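Local coordinates for protein cytosolic IMP-GMP specific 5'-nucleotidase (PDB 4OHF) that probably hydrolyses the 5'-phosphate of nucleoside monophosphates such as IMP and GMP in the cytosol, as a magnesium-binding nucleotidase of the HAD superfamily, at residues 80-90 against 105-116; 92-100 against 137-145. One frame throughout, in Å; residues are numbered along the deposited sequence.

Contact 1 (80-90 against 105-116); sequences NILKLSRYGAI and QKKIYRSIYVDL. With 5GP (guanosine-5'-monophosphate), chain E.
Ile90 is the bump of this contact, and Tyr109, Ile112, Val114 and Gln105 form the hollow that takes it. Its CG1 branch lies anti to the carbonyl carbon (chi1 -62°) and runs extended, which brings CD1 over one face of the Tyr109 ring, a CH-pi contact 3.8 Å from the centroid and 20° off the ring normal. Ile108 CG2 covers the opposite face, holding the ring between two isoleucines. The same Ile90 CD1 meets Val114 CG1 at 3.6 Å, while the CG2 branch rests against the side-chain amide of Gln105. Val114 packs two ways: CG1 against Ile90, CG2 3.6 Å from Leu84 CD2. That methyl of Leu84 also touches Leu116 CD1, the two leucines meeting tip to tip. Leu82 CD2 comes up to the phenol end of Tyr109, whose OH is hydrogen-bonded to Asp75. The backbones join at a single antiparallel bridge, Ala89 and Tyr113 forming a non-hydrogen-bonded pair, where the chain leaving helix 102-109 runs beside the hairpin connection of strands 80-84 and 90-95. Ile90 N gives a 2.7 Å bond to Ile112 O, and Val114 N reaches Gly88 O at 3.1 Å. Ser85 to Gly88 make a type I turn, and Ser85 OG accepts from Tyr87 N in an ST turn and from Ala89 N. At the turn's tip Arg86 NH1 makes a weak bond to N7 of GMP, and Arg86 NH1 of the second subunit bonds the same nucleotide; Glu416 forms a salt bridge with Arg86 NE, and Tyr87 OH bonds to Asp424 of the second subunit.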
loop_
_atom_site.group_PDB
_atom_site.type_symbol
_atom_site.label_atom_id
_atom_site.label_comp_id
_atom_site.label_asym_id
_atom_site.label_seq_id
_atom_site.Cartn_x
_atom_site.Cartn_y
_atom_site.Cartn_z
ATOM N N ASN B 80 -22.689 -1.421 -11.208
ATOM C CA ASN B 80 -22.527 -1.570 -12.656
ATOM C C ASN B 80 -21.672 -2.781 -13.041
ATOM O O ASN B 80 -20.907 -3.305 -12.230
ATOM C CB ASN B 80 -21.894 -0.308 -13.259
ATOM C CG ASN B 80 -22.737 0.936 -13.039
ATOM O OD1 ASN B 80 -23.961 0.916 -13.204
ATOM N ND2 ASN B 80 -22.080 2.035 -12.681
ATOM N N ILE B 81 -21.807 -3.215 -14.289
ATOM C CA ILE B 81 -21.045 -4.341 -14.791
ATOM C C ILE B 81 -20.312 -3.866 -16.033
ATOM O O ILE B 81 -20.921 -3.310 -16.939
ATOM C CB ILE B 81 -21.958 -5.523 -15.130
ATOM C CG1 ILE B 81 -22.726 -5.961 -13.873
ATOM C CG2 ILE B 81 -21.122 -6.685 -15.674
ATOM C CD1 ILE B 81 -23.667 -7.150 -14.105
ATOM N N LEU B 82 -19.003 -4.104 -16.074
ATOM C CA LEU B 82 -18.176 -3.638 -17.181
ATOM C C LEU B 82 -17.437 -4.662 -18.040
ATOM O O LEU B 82 -17.025 -5.717 -17.563
ATOM C CB LEU B 82 -17.143 -2.658 -16.625
ATOM C CG LEU B 82 -17.632 -1.699 -15.528
ATOM C CD1 LEU B 82 -16.467 -0.867 -15.050
ATOM C CD2 LEU B 82 -18.743 -0.788 -16.055
ATOM N N LYS B 83 -17.266 -4.308 -19.310
ATOM C CA LYS B 83 -16.537 -5.098 -20.307
ATOM C C LYS B 83 -15.271 -4.245 -20.528
ATOM O O LYS B 83 -15.339 -3.171 -21.132
ATOM C CB LYS B 83 -17.324 -5.157 -21.622
ATOM C CG LYS B 83 -17.265 -6.477 -22.416
ATOM C CD LYS B 83 -15.875 -6.891 -22.853
ATOM C CE LYS B 83 -15.915 -8.149 -23.708
ATOM N NZ LYS B 83 -16.631 -7.945 -24.996
ATOM N N LEU B 84 -14.128 -4.712 -20.046
ATOM C CA LEU B 84 -12.890 -3.950 -20.182
ATOM C C LEU B 84 -11.922 -4.456 -21.243
ATOM O O LEU B 84 -11.960 -5.615 -21.637
ATOM C CB LEU B 84 -12.167 -3.909 -18.838
ATOM C CG LEU B 84 -12.538 -2.858 -17.791
ATOM C CD1 LEU B 84 -14.005 -2.490 -17.850
ATOM C CD2 LEU B 84 -12.168 -3.409 -16.436
ATOM N N SER B 85 -11.047 -3.568 -21.699
ATOM C CA SER B 85 -10.035 -3.908 -22.692
ATOM C C SER B 85 -8.863 -4.355 -21.860
ATOM O O SER B 85 -8.890 -4.206 -20.641
ATOM C CB SER B 85 -9.620 -2.679 -23.485
ATOM O OG SER B 85 -8.850 -1.806 -22.666
ATOM N N ARG B 86 -7.822 -4.874 -22.501
ATOM C CA ARG B 86 -6.665 -5.345 -21.744
ATOM C C ARG B 86 -6.028 -4.270 -20.870
ATOM O O ARG B 86 -5.384 -4.588 -19.883
ATOM C CB ARG B 86 -5.601 -5.950 -22.668
ATOM C CG ARG B 86 -4.879 -4.971 -23.569
ATOM C CD ARG B 86 -3.378 -5.303 -23.620
ATOM N NE ARG B 86 -3.094 -6.666 -24.082
ATOM C CZ ARG B 86 -2.423 -7.577 -23.372
ATOM N NH1 ARG B 86 -1.965 -7.270 -22.160
ATOM N NH2 ARG B 86 -2.213 -8.797 -23.862
ATOM N N TYR B 87 -6.204 -3.000 -21.218
ATOM C CA TYR B 87 -5.622 -1.934 -20.413
ATOM C C TYR B 87 -6.649 -1.277 -19.514
ATOM O O TYR B 87 -6.407 -0.211 -18.957
ATOM C CB TYR B 87 -4.955 -0.885 -21.313
ATOM C CG TYR B 87 -3.739 -1.429 -22.028
ATOM C CD1 TYR B 87 -3.559 -1.234 -23.398
ATOM C CD2 TYR B 87 -2.794 -2.190 -21.337
ATOM C CE1 TYR B 87 -2.482 -1.788 -24.061
ATOM C CE2 TYR B 87 -1.715 -2.749 -21.991
ATOM C CZ TYR B 87 -1.567 -2.548 -23.355
ATOM O OH TYR B 87 -0.521 -3.150 -24.007
ATOM N N GLY B 88 -7.801 -1.916 -19.371
ATOM C CA GLY B 88 -8.834 -1.371 -18.515
ATOM C C GLY B 88 -9.733 -0.333 -19.156
ATOM O O GLY B 88 -10.382 0.418 -18.442
ATOM N N ALA B 89 -9.775 -0.275 -20.484
ATOM C CA ALA B 89 -10.644 0.685 -21.157
ATOM C C ALA B 89 -12.068 0.139 -21.175
ATOM O O ALA B 89 -12.290 -1.033 -21.487
ATOM C CB ALA B 89 -10.161 0.934 -22.574
ATOM N N ILE B 90 -13.033 0.986 -20.834
ATOM C CA ILE B 90 -14.422 0.564 -20.823
ATOM C C ILE B 90 -14.970 0.462 -22.239
ATOM O O ILE B 90 -15.229 1.467 -22.894
ATOM C CB ILE B 90 -15.298 1.533 -20.008
ATOM C CG1 ILE B 90 -14.833 1.544 -18.555
ATOM C CG2 ILE B 90 -16.763 1.104 -20.082
ATOM C CD1 ILE B 90 -15.651 2.427 -17.661
ATOM N N GLN B 105 -21.755 7.262 -19.492
ATOM C CA GLN B 105 -20.583 6.517 -19.056
ATOM C C GLN B 105 -19.485 7.504 -18.689
ATOM O O GLN B 105 -18.856 7.389 -17.632
ATOM C CB GLN B 105 -20.092 5.584 -20.163
ATOM C CG GLN B 105 -18.923 4.712 -19.747
ATOM C CD GLN B 105 -18.422 3.831 -20.872
ATOM O OE1 GLN B 105 -19.138 2.940 -21.353
ATOM N NE2 GLN B 105 -17.184 4.075 -21.304
ATOM N N LYS B 106 -19.267 8.480 -19.565
ATOM C CA LYS B 106 -18.249 9.491 -19.317
ATOM C C LYS B 106 -18.587 10.341 -18.109
ATOM O O LYS B 106 -17.697 10.877 -17.457
ATOM C CB LYS B 106 -18.051 10.373 -20.545
ATOM C CG LYS B 106 -16.951 9.851 -21.465
ATOM C CD LYS B 106 -15.608 9.749 -20.713
ATOM C CE LYS B 106 -14.543 9.023 -21.532
ATOM N NZ LYS B 106 -14.292 9.692 -22.843
ATOM N N LYS B 107 -19.873 10.454 -17.803
ATOM C CA LYS B 107 -20.301 11.224 -16.644
ATOM C C LYS B 107 -19.876 10.486 -15.378
ATOM O O LYS B 107 -19.286 11.080 -14.471
ATOM C CB LYS B 107 -21.822 11.390 -16.633
ATOM C CG LYS B 107 -22.406 11.993 -17.903
ATOM C CD LYS B 107 -21.867 13.391 -18.183
ATOM C CE LYS B 107 -22.528 13.982 -19.416
ATOM N NZ LYS B 107 -24.011 14.005 -19.265
ATOM N N ILE B 108 -20.169 9.185 -15.340
ATOM C CA ILE B 108 -19.853 8.339 -14.193
ATOM C C ILE B 108 -18.374 8.058 -13.927
ATOM O O ILE B 108 -17.916 8.181 -12.788
ATOM C CB ILE B 108 -20.564 6.966 -14.295
ATOM C CG1 ILE B 108 -22.073 7.165 -14.409
ATOM C CG2 ILE B 108 -20.242 6.112 -13.065
ATOM C CD1 ILE B 108 -22.870 5.860 -14.430
ATOM N N TYR B 109 -17.622 7.681 -14.957
ATOM C CA TYR B 109 -16.216 7.348 -14.750
ATOM C C TYR B 109 -15.195 8.452 -14.983
ATOM O O TYR B 109 -14.021 8.303 -14.620
ATOM C CB TYR B 109 -15.860 6.100 -15.566
ATOM C CG TYR B 109 -16.708 4.919 -15.168
ATOM C CD1 TYR B 109 -17.894 4.632 -15.837
ATOM C CD2 TYR B 109 -16.390 4.163 -14.045
ATOM C CE1 TYR B 109 -18.744 3.632 -15.391
ATOM C CE2 TYR B 109 -17.233 3.161 -13.591
ATOM C CZ TYR B 109 -18.411 2.902 -14.265
ATOM O OH TYR B 109 -19.275 1.939 -13.798
ATOM N N ARG B 110 -15.636 9.554 -15.579
ATOM C CA ARG B 110 -14.757 10.694 -15.831
ATOM C C ARG B 110 -13.413 10.212 -16.387
ATOM O O ARG B 110 -12.347 10.701 -15.999
ATOM C CB ARG B 110 -14.528 11.466 -14.526
ATOM C CG ARG B 110 -14.461 12.975 -14.692
ATOM C CD ARG B 110 -15.851 13.584 -14.776
ATOM N NE ARG B 110 -16.602 13.361 -13.543
ATOM C CZ ARG B 110 -17.791 13.901 -13.282
ATOM N NH1 ARG B 110 -18.374 14.701 -14.171
ATOM N NH2 ARG B 110 -18.395 13.645 -12.127
ATOM N N SER B 111 -13.488 9.239 -17.289
ATOM C CA SER B 111 -12.319 8.641 -17.925
ATOM C C SER B 111 -12.813 7.428 -18.703
ATOM O O SER B 111 -13.990 7.067 -18.616
ATOM C CB SER B 111 -11.296 8.194 -16.871
ATOM O OG SER B 111 -10.139 7.643 -17.478
ATOM N N ILE B 112 -11.927 6.816 -19.478
ATOM C CA ILE B 112 -12.301 5.633 -20.237
ATOM C C ILE B 112 -11.652 4.428 -19.549
ATOM O O ILE B 112 -12.095 3.289 -19.714
ATOM C CB ILE B 112 -11.820 5.722 -21.710
ATOM C CG1 ILE B 112 -12.433 4.584 -22.539
ATOM C CG2 ILE B 112 -10.295 5.651 -21.774
ATOM C CD1 ILE B 112 -13.941 4.672 -22.701
ATOM N N TYR B 113 -10.611 4.703 -18.761
ATOM C CA TYR B 113 -9.881 3.661 -18.042
ATOM C C TYR B 113 -10.311 3.569 -16.577
ATOM O O TYR B 113 -10.650 4.574 -15.960
ATOM C CB TYR B 113 -8.369 3.924 -18.097
ATOM C CG TYR B 113 -7.791 4.132 -19.484
ATOM C CD1 TYR B 113 -7.410 5.401 -19.915
ATOM C CD2 TYR B 113 -7.597 3.056 -20.358
ATOM C CE1 TYR B 113 -6.849 5.598 -21.176
ATOM C CE2 TYR B 113 -7.037 3.243 -21.621
ATOM C CZ TYR B 113 -6.666 4.519 -22.021
ATOM O OH TYR B 113 -6.103 4.717 -23.262
ATOM N N VAL B 114 -10.283 2.357 -16.026
ATOM C CA VAL B 114 -10.660 2.125 -14.632
ATOM C C VAL B 114 -9.482 1.471 -13.930
ATOM O O VAL B 114 -8.736 0.706 -14.543
ATOM C CB VAL B 114 -11.901 1.191 -14.511
ATOM C CG1 VAL B 114 -13.080 1.791 -15.255
ATOM C CG2 VAL B 114 -11.582 -0.179 -15.066
ATOM N N ASP B 115 -9.312 1.765 -12.648
ATOM C CA ASP B 115 -8.202 1.195 -11.897
ATOM C C ASP B 115 -8.655 -0.053 -11.160
ATOM O O ASP B 115 -9.342 0.048 -10.144
ATOM C CB ASP B 115 -7.678 2.210 -10.885
ATOM C CG ASP B 115 -6.295 1.863 -10.373
ATOM O OD1 ASP B 115 -5.988 0.662 -10.214
ATOM O OD2 ASP B 115 -5.515 2.802 -10.116
ATOM N N LEU B 116 -8.269 -1.223 -11.668
ATOM C CA LEU B 116 -8.656 -2.488 -11.042
ATOM C C LEU B 116 -8.021 -2.589 -9.670
ATOM O O LEU B 116 -8.465 -3.361 -8.827
ATOM C CB LEU B 116 -8.233 -3.693 -11.899
ATOM C CG LEU B 116 -8.901 -3.942 -13.267
ATOM C CD1 LEU B 116 -10.405 -4.038 -13.110
ATOM C CD2 LEU B 116 -8.543 -2.812 -14.230
HETATM P P 5GP E . 2.425 -2.089 -13.542
HETATM O O1P 5GP E . 3.256 -2.658 -12.439
HETATM O O2P 5GP E . 2.803 -2.667 -14.886
HETATM O O3P 5GP E . 2.495 -0.567 -13.599
HETATM O "O5'" 5GP E . 0.874 -2.399 -13.247
HETATM C "C5'" 5GP E . 0.391 -3.738 -13.115
HETATM C "C4'" 5GP E . -0.797 -3.989 -14.040
HETATM O "O4'" 5GP E . -0.602 -3.739 -15.436
HETATM C "C3'" 5GP E . -1.394 -5.412 -14.013
HETATM O "O3'" 5GP E . -1.909 -5.825 -12.706
HETATM C "C2'" 5GP E . -2.449 -5.277 -15.091
HETATM O "O2'" 5GP E . -3.737 -4.891 -14.483
HETATM C "C1'" 5GP E . -1.845 -4.214 -16.058
HETATM N N9 5GP E . -1.542 -4.767 -17.452
HETATM C C8 5GP E . -2.377 -4.900 -18.500
HETATM N N7 5GP E . -1.739 -5.431 -19.580
HETATM C C5 5GP E . -0.450 -5.636 -19.190
HETATM C C6 5GP E . 0.717 -6.148 -19.816
HETATM O O6 5GP E . 0.663 -6.535 -21.009
HETATM N N1 5GP E . 1.903 -6.214 -19.100
HETATM C C2 5GP E . 1.984 -5.802 -17.812
HETATM N N2 5GP E . 3.158 -5.878 -17.138
HETATM N N3 5GP E . 0.860 -5.298 -17.170
HETATM C C4 5GP E . -0.338 -5.212 -17.848
#

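Contact 2 (92-100 against 137-145); sequences LSYHGTKQI and GQLVDLKDT
Thr97 and Asp141 meet through a two-pronged grip, in which both oxygens of one carboxylate hold one residue. Thr97 OG1 donates to Asp141 OD1 at 2.6 Å, and Thr97 N donates to Asp141 OD2 at 3.0 Å. Each oxygen is met on its syn side, though both donors stand somewhat out of the carboxylate plane, and the two side chains cross at about a right angle. The hydroxyl is delivered by its torsion: OG1 lies beside the backbone N (chi1 -58°), which lets the N-H and the hydroxyl of one residue serve the same carboxylate. Next to this grip Gly96 CA and Gly137 O, 3.3 Å apart, make a weak CA-H...O contact. Three residues on from Asp141, Asp144 OD2 receives a weak bond from His95 NE2 at 3.1 Å. It lies at the edge of the imidazole, with carboxylate and ring nearly coplanar, 12° apart. Tyr153 positions this pair from the second shell: its OH bonds to Asp144 OD1 and its ring meets that of His95 almost perpendicularly, while His95 ND1 probably pairs with the side chain of Asn80. The type II' turn from His95 to Lys98 presents Gly96 and Thr97 to the helix; it is weakly closed by Lys98 N to His95 O, with His95 N to Lys98 O (2.7 Å) as the return bond of the hairpin. The 95-98 turn, joining strand 90-95 to edge strand 98-99 of the antiparallel sheet, thus abuts residues 137-144, and helix 129-143 packs through Leu139 and Val140 on helix 153-170.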
loop_
_atom_site.group_PDB
_atom_site.type_symbol
_atom_site.label_atom_id
_atom_site.label_comp_id
_atom_site.label_asym_id
_atom_site.label_seq_id
_atom_site.Cartn_x
_atom_site.Cartn_y
_atom_site.Cartn_z
ATOM N N LEU B 92 -17.786 -1.386 -22.898
ATOM C CA LEU B 92 -19.213 -1.204 -22.695
ATOM C C LEU B 92 -19.622 -1.486 -21.255
ATOM O O LEU B 92 -18.946 -2.219 -20.540
ATOM C CB LEU B 92 -20.016 -2.035 -23.703
ATOM C CG LEU B 92 -19.817 -3.530 -23.868
ATOM C CD1 LEU B 92 -20.416 -4.231 -22.680
ATOM C CD2 LEU B 92 -20.507 -3.992 -25.146
ATOM N N SER B 93 -20.714 -0.864 -20.827
ATOM C CA SER B 93 -21.178 -1.022 -19.461
ATOM C C SER B 93 -22.692 -1.047 -19.286
ATOM O O SER B 93 -23.446 -0.542 -20.120
ATOM C CB SER B 93 -20.590 0.093 -18.591
ATOM O OG SER B 93 -20.959 1.370 -19.085
ATOM N N TYR B 94 -23.118 -1.645 -18.181
ATOM C CA TYR B 94 -24.526 -1.748 -17.843
ATOM C C TYR B 94 -24.731 -1.450 -16.353
ATOM O O TYR B 94 -23.860 -1.732 -15.521
ATOM C CB TYR B 94 -25.054 -3.165 -18.128
ATOM C CG TYR B 94 -25.252 -3.538 -19.587
ATOM C CD1 TYR B 94 -24.166 -3.685 -20.450
ATOM C CD2 TYR B 94 -26.532 -3.763 -20.099
ATOM C CE1 TYR B 94 -24.352 -4.045 -21.789
ATOM C CE2 TYR B 94 -26.729 -4.125 -21.435
ATOM C CZ TYR B 94 -25.637 -4.262 -22.273
ATOM O OH TYR B 94 -25.823 -4.587 -23.601
ATOM N N HIS B 95 -25.870 -0.844 -16.032
ATOM C CA HIS B 95 -26.221 -0.589 -14.640
ATOM C C HIS B 95 -27.359 -1.587 -14.467
ATOM O O HIS B 95 -28.475 -1.351 -14.923
ATOM C CB HIS B 95 -26.733 0.835 -14.432
ATOM C CG HIS B 95 -27.129 1.130 -13.017
ATOM N ND1 HIS B 95 -26.209 1.344 -12.012
ATOM C CD2 HIS B 95 -28.348 1.201 -12.431
ATOM C CE1 HIS B 95 -26.843 1.533 -10.869
ATOM N NE2 HIS B 95 -28.142 1.451 -11.096
ATOM N N GLY B 96 -27.065 -2.720 -13.843
ATOM C CA GLY B 96 -28.078 -3.743 -13.696
ATOM C C GLY B 96 -28.283 -4.368 -15.061
ATOM O O GLY B 96 -27.328 -4.843 -15.674
ATOM N N THR B 97 -29.515 -4.355 -15.553
ATOM C CA THR B 97 -29.809 -4.929 -16.861
ATOM C C THR B 97 -29.784 -3.845 -17.924
ATOM O O THR B 97 -29.575 -4.121 -19.104
ATOM C CB THR B 97 -31.202 -5.587 -16.880
ATOM O OG1 THR B 97 -31.267 -6.598 -15.865
ATOM C CG2 THR B 97 -31.474 -6.220 -18.241
ATOM N N LYS B 98 -30.001 -2.609 -17.492
ATOM C CA LYS B 98 -30.024 -1.469 -18.399
ATOM C C LYS B 98 -28.613 -1.104 -18.858
ATOM O O LYS B 98 -27.697 -1.003 -18.041
ATOM C CB LYS B 98 -30.682 -0.266 -17.697
ATOM C CG LYS B 98 -30.833 0.989 -18.558
ATOM C CD LYS B 98 -31.873 0.809 -19.661
ATOM C CE LYS B 98 -33.279 0.619 -19.089
ATOM N NZ LYS B 98 -34.316 0.425 -20.155
ATOM N N GLN B 99 -28.440 -0.918 -20.162
ATOM C CA GLN B 99 -27.140 -0.552 -20.698
ATOM C C GLN B 99 -26.923 0.942 -20.546
ATOM O O GLN B 99 -27.818 1.726 -20.832
ATOM C CB GLN B 99 -27.031 -0.911 -22.182
ATOM C CG GLN B 99 -25.705 -0.452 -22.804
ATOM C CD GLN B 99 -25.593 -0.754 -24.287
ATOM O OE1 GLN B 99 -26.462 -0.391 -25.070
ATOM N NE2 GLN B 99 -24.515 -1.410 -24.677
ATOM N N ILE B 100 -25.734 1.332 -20.099
ATOM C CA ILE B 100 -25.404 2.742 -19.941
ATOM C C ILE B 100 -24.973 3.309 -21.300
ATOM O O ILE B 100 -24.306 2.626 -22.079
ATOM C CB ILE B 100 -24.256 2.931 -18.941
ATOM C CG1 ILE B 100 -24.629 2.297 -17.598
ATOM C CG2 ILE B 100 -23.959 4.405 -18.780
ATOM C CD1 ILE B 100 -23.489 2.203 -16.612
ATOM N N GLY B 137 -26.844 -8.154 -11.379
ATOM C CA GLY B 137 -27.544 -7.256 -12.269
ATOM C C GLY B 137 -28.996 -7.108 -11.869
ATOM O O GLY B 137 -29.495 -5.997 -11.715
ATOM N N GLN B 138 -29.682 -8.235 -11.695
ATOM C CA GLN B 138 -31.090 -8.224 -11.314
ATOM C C GLN B 138 -31.302 -7.590 -9.949
ATOM O O GLN B 138 -32.260 -6.849 -9.750
ATOM C CB GLN B 138 -31.634 -9.646 -11.328
ATOM C CG GLN B 138 -31.610 -10.272 -12.713
ATOM C CD GLN B 138 -31.793 -11.776 -12.670
ATOM O OE1 GLN B 138 -31.209 -12.452 -11.816
ATOM N NE2 GLN B 138 -32.587 -12.312 -13.595
ATOM N N LEU B 139 -30.401 -7.874 -9.016
ATOM C CA LEU B 139 -30.514 -7.328 -7.680
ATOM C C LEU B 139 -30.534 -5.803 -7.704
ATOM O O LEU B 139 -31.396 -5.187 -7.075
ATOM C CB LEU B 139 -29.374 -7.833 -6.796
ATOM C CG LEU B 139 -29.399 -9.338 -6.516
ATOM C CD1 LEU B 139 -28.299 -9.699 -5.528
ATOM C CD2 LEU B 139 -30.758 -9.734 -5.956
ATOM N N VAL B 140 -29.606 -5.183 -8.432
ATOM C CA VAL B 140 -29.576 -3.727 -8.489
ATOM C C VAL B 140 -30.823 -3.205 -9.204
ATOM O O VAL B 140 -31.322 -2.126 -8.884
ATOM C CB VAL B 140 -28.301 -3.189 -9.195
ATOM C CG1 VAL B 140 -27.047 -3.797 -8.568
ATOM C CG2 VAL B 140 -28.362 -3.474 -10.652
ATOM N N ASP B 141 -31.333 -3.970 -10.167
ATOM C CA ASP B 141 -32.543 -3.570 -10.877
ATOM C C ASP B 141 -33.707 -3.416 -9.907
ATOM O O ASP B 141 -34.567 -2.545 -10.078
ATOM C CB ASP B 141 -32.929 -4.617 -11.912
ATOM C CG ASP B 141 -32.225 -4.414 -13.227
ATOM O OD1 ASP B 141 -32.573 -5.120 -14.203
ATOM O OD2 ASP B 141 -31.326 -3.548 -13.281
ATOM N N LEU B 142 -33.724 -4.288 -8.901
ATOM C CA LEU B 142 -34.758 -4.321 -7.870
ATOM C C LEU B 142 -34.478 -3.245 -6.822
ATOM O O LEU B 142 -35.400 -2.610 -6.306
ATOM C CB LEU B 142 -34.777 -5.713 -7.220
ATOM C CG LEU B 142 -36.039 -6.255 -6.542
ATOM C CD1 LEU B 142 -36.229 -5.585 -5.209
ATOM C CD2 LEU B 142 -37.245 -6.050 -7.457
ATOM N N LYS B 143 -33.199 -3.050 -6.514
ATOM C CA LYS B 143 -32.773 -2.044 -5.546
ATOM C C LYS B 143 -33.167 -0.647 -6.021
ATOM O O LYS B 143 -33.392 0.247 -5.211
ATOM C CB LYS B 143 -31.253 -2.121 -5.348
ATOM C CG LYS B 143 -30.593 -0.851 -4.811
ATOM C CD LYS B 143 -30.930 -0.568 -3.357
ATOM C CE LYS B 143 -30.232 0.703 -2.901
ATOM N NZ LYS B 143 -30.415 0.964 -1.456
ATOM N N ASP B 144 -33.250 -0.467 -7.337
ATOM C CA ASP B 144 -33.623 0.821 -7.909
ATOM C C ASP B 144 -35.123 1.079 -7.822
ATOM O O ASP B 144 -35.561 2.224 -7.867
ATOM C CB ASP B 144 -33.185 0.910 -9.376
ATOM C CG ASP B 144 -31.692 1.187 -9.537
ATOM O OD1 ASP B 144 -30.988 1.370 -8.521
ATOM O OD2 ASP B 144 -31.224 1.231 -10.695
ATOM N N THR B 145 -35.914 0.017 -7.705
ATOM C CA THR B 145 -37.360 0.167 -7.611
ATOM C C THR B 145 -37.751 0.822 -6.285
ATOM O O THR B 145 -38.474 1.816 -6.262
ATOM C CB THR B 145 -38.066 -1.192 -7.733
ATOM O OG1 THR B 145 -37.888 -1.698 -9.059
ATOM C CG2 THR B 145 -39.561 -1.051 -7.439
#

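Both contacts reach one antiparallel sheet, their centres 16 Å apart, and their segments alternate along the chain. Strands 80-84 and 90-95 are neighbours in it, so contact 1 at the 85-88 turn and contact 2 at the 95-98 turn sit at successive turns of one meander. A probable hydrogen bond of 2.8 Å from Ile81 N to Tyr94 O joins them, and the Leu82 side chain packs on Ser93. Contact 1 reaches the GMP pocket through Arg86 and Tyr87, the side chains of Tyr87 and Tyr421 lying about 7 Å apart. This pocket is distinct from the magnesium site of Asp23, Asp25 and Asp303, consistent with a regulatory role; contact 2 lies away from both.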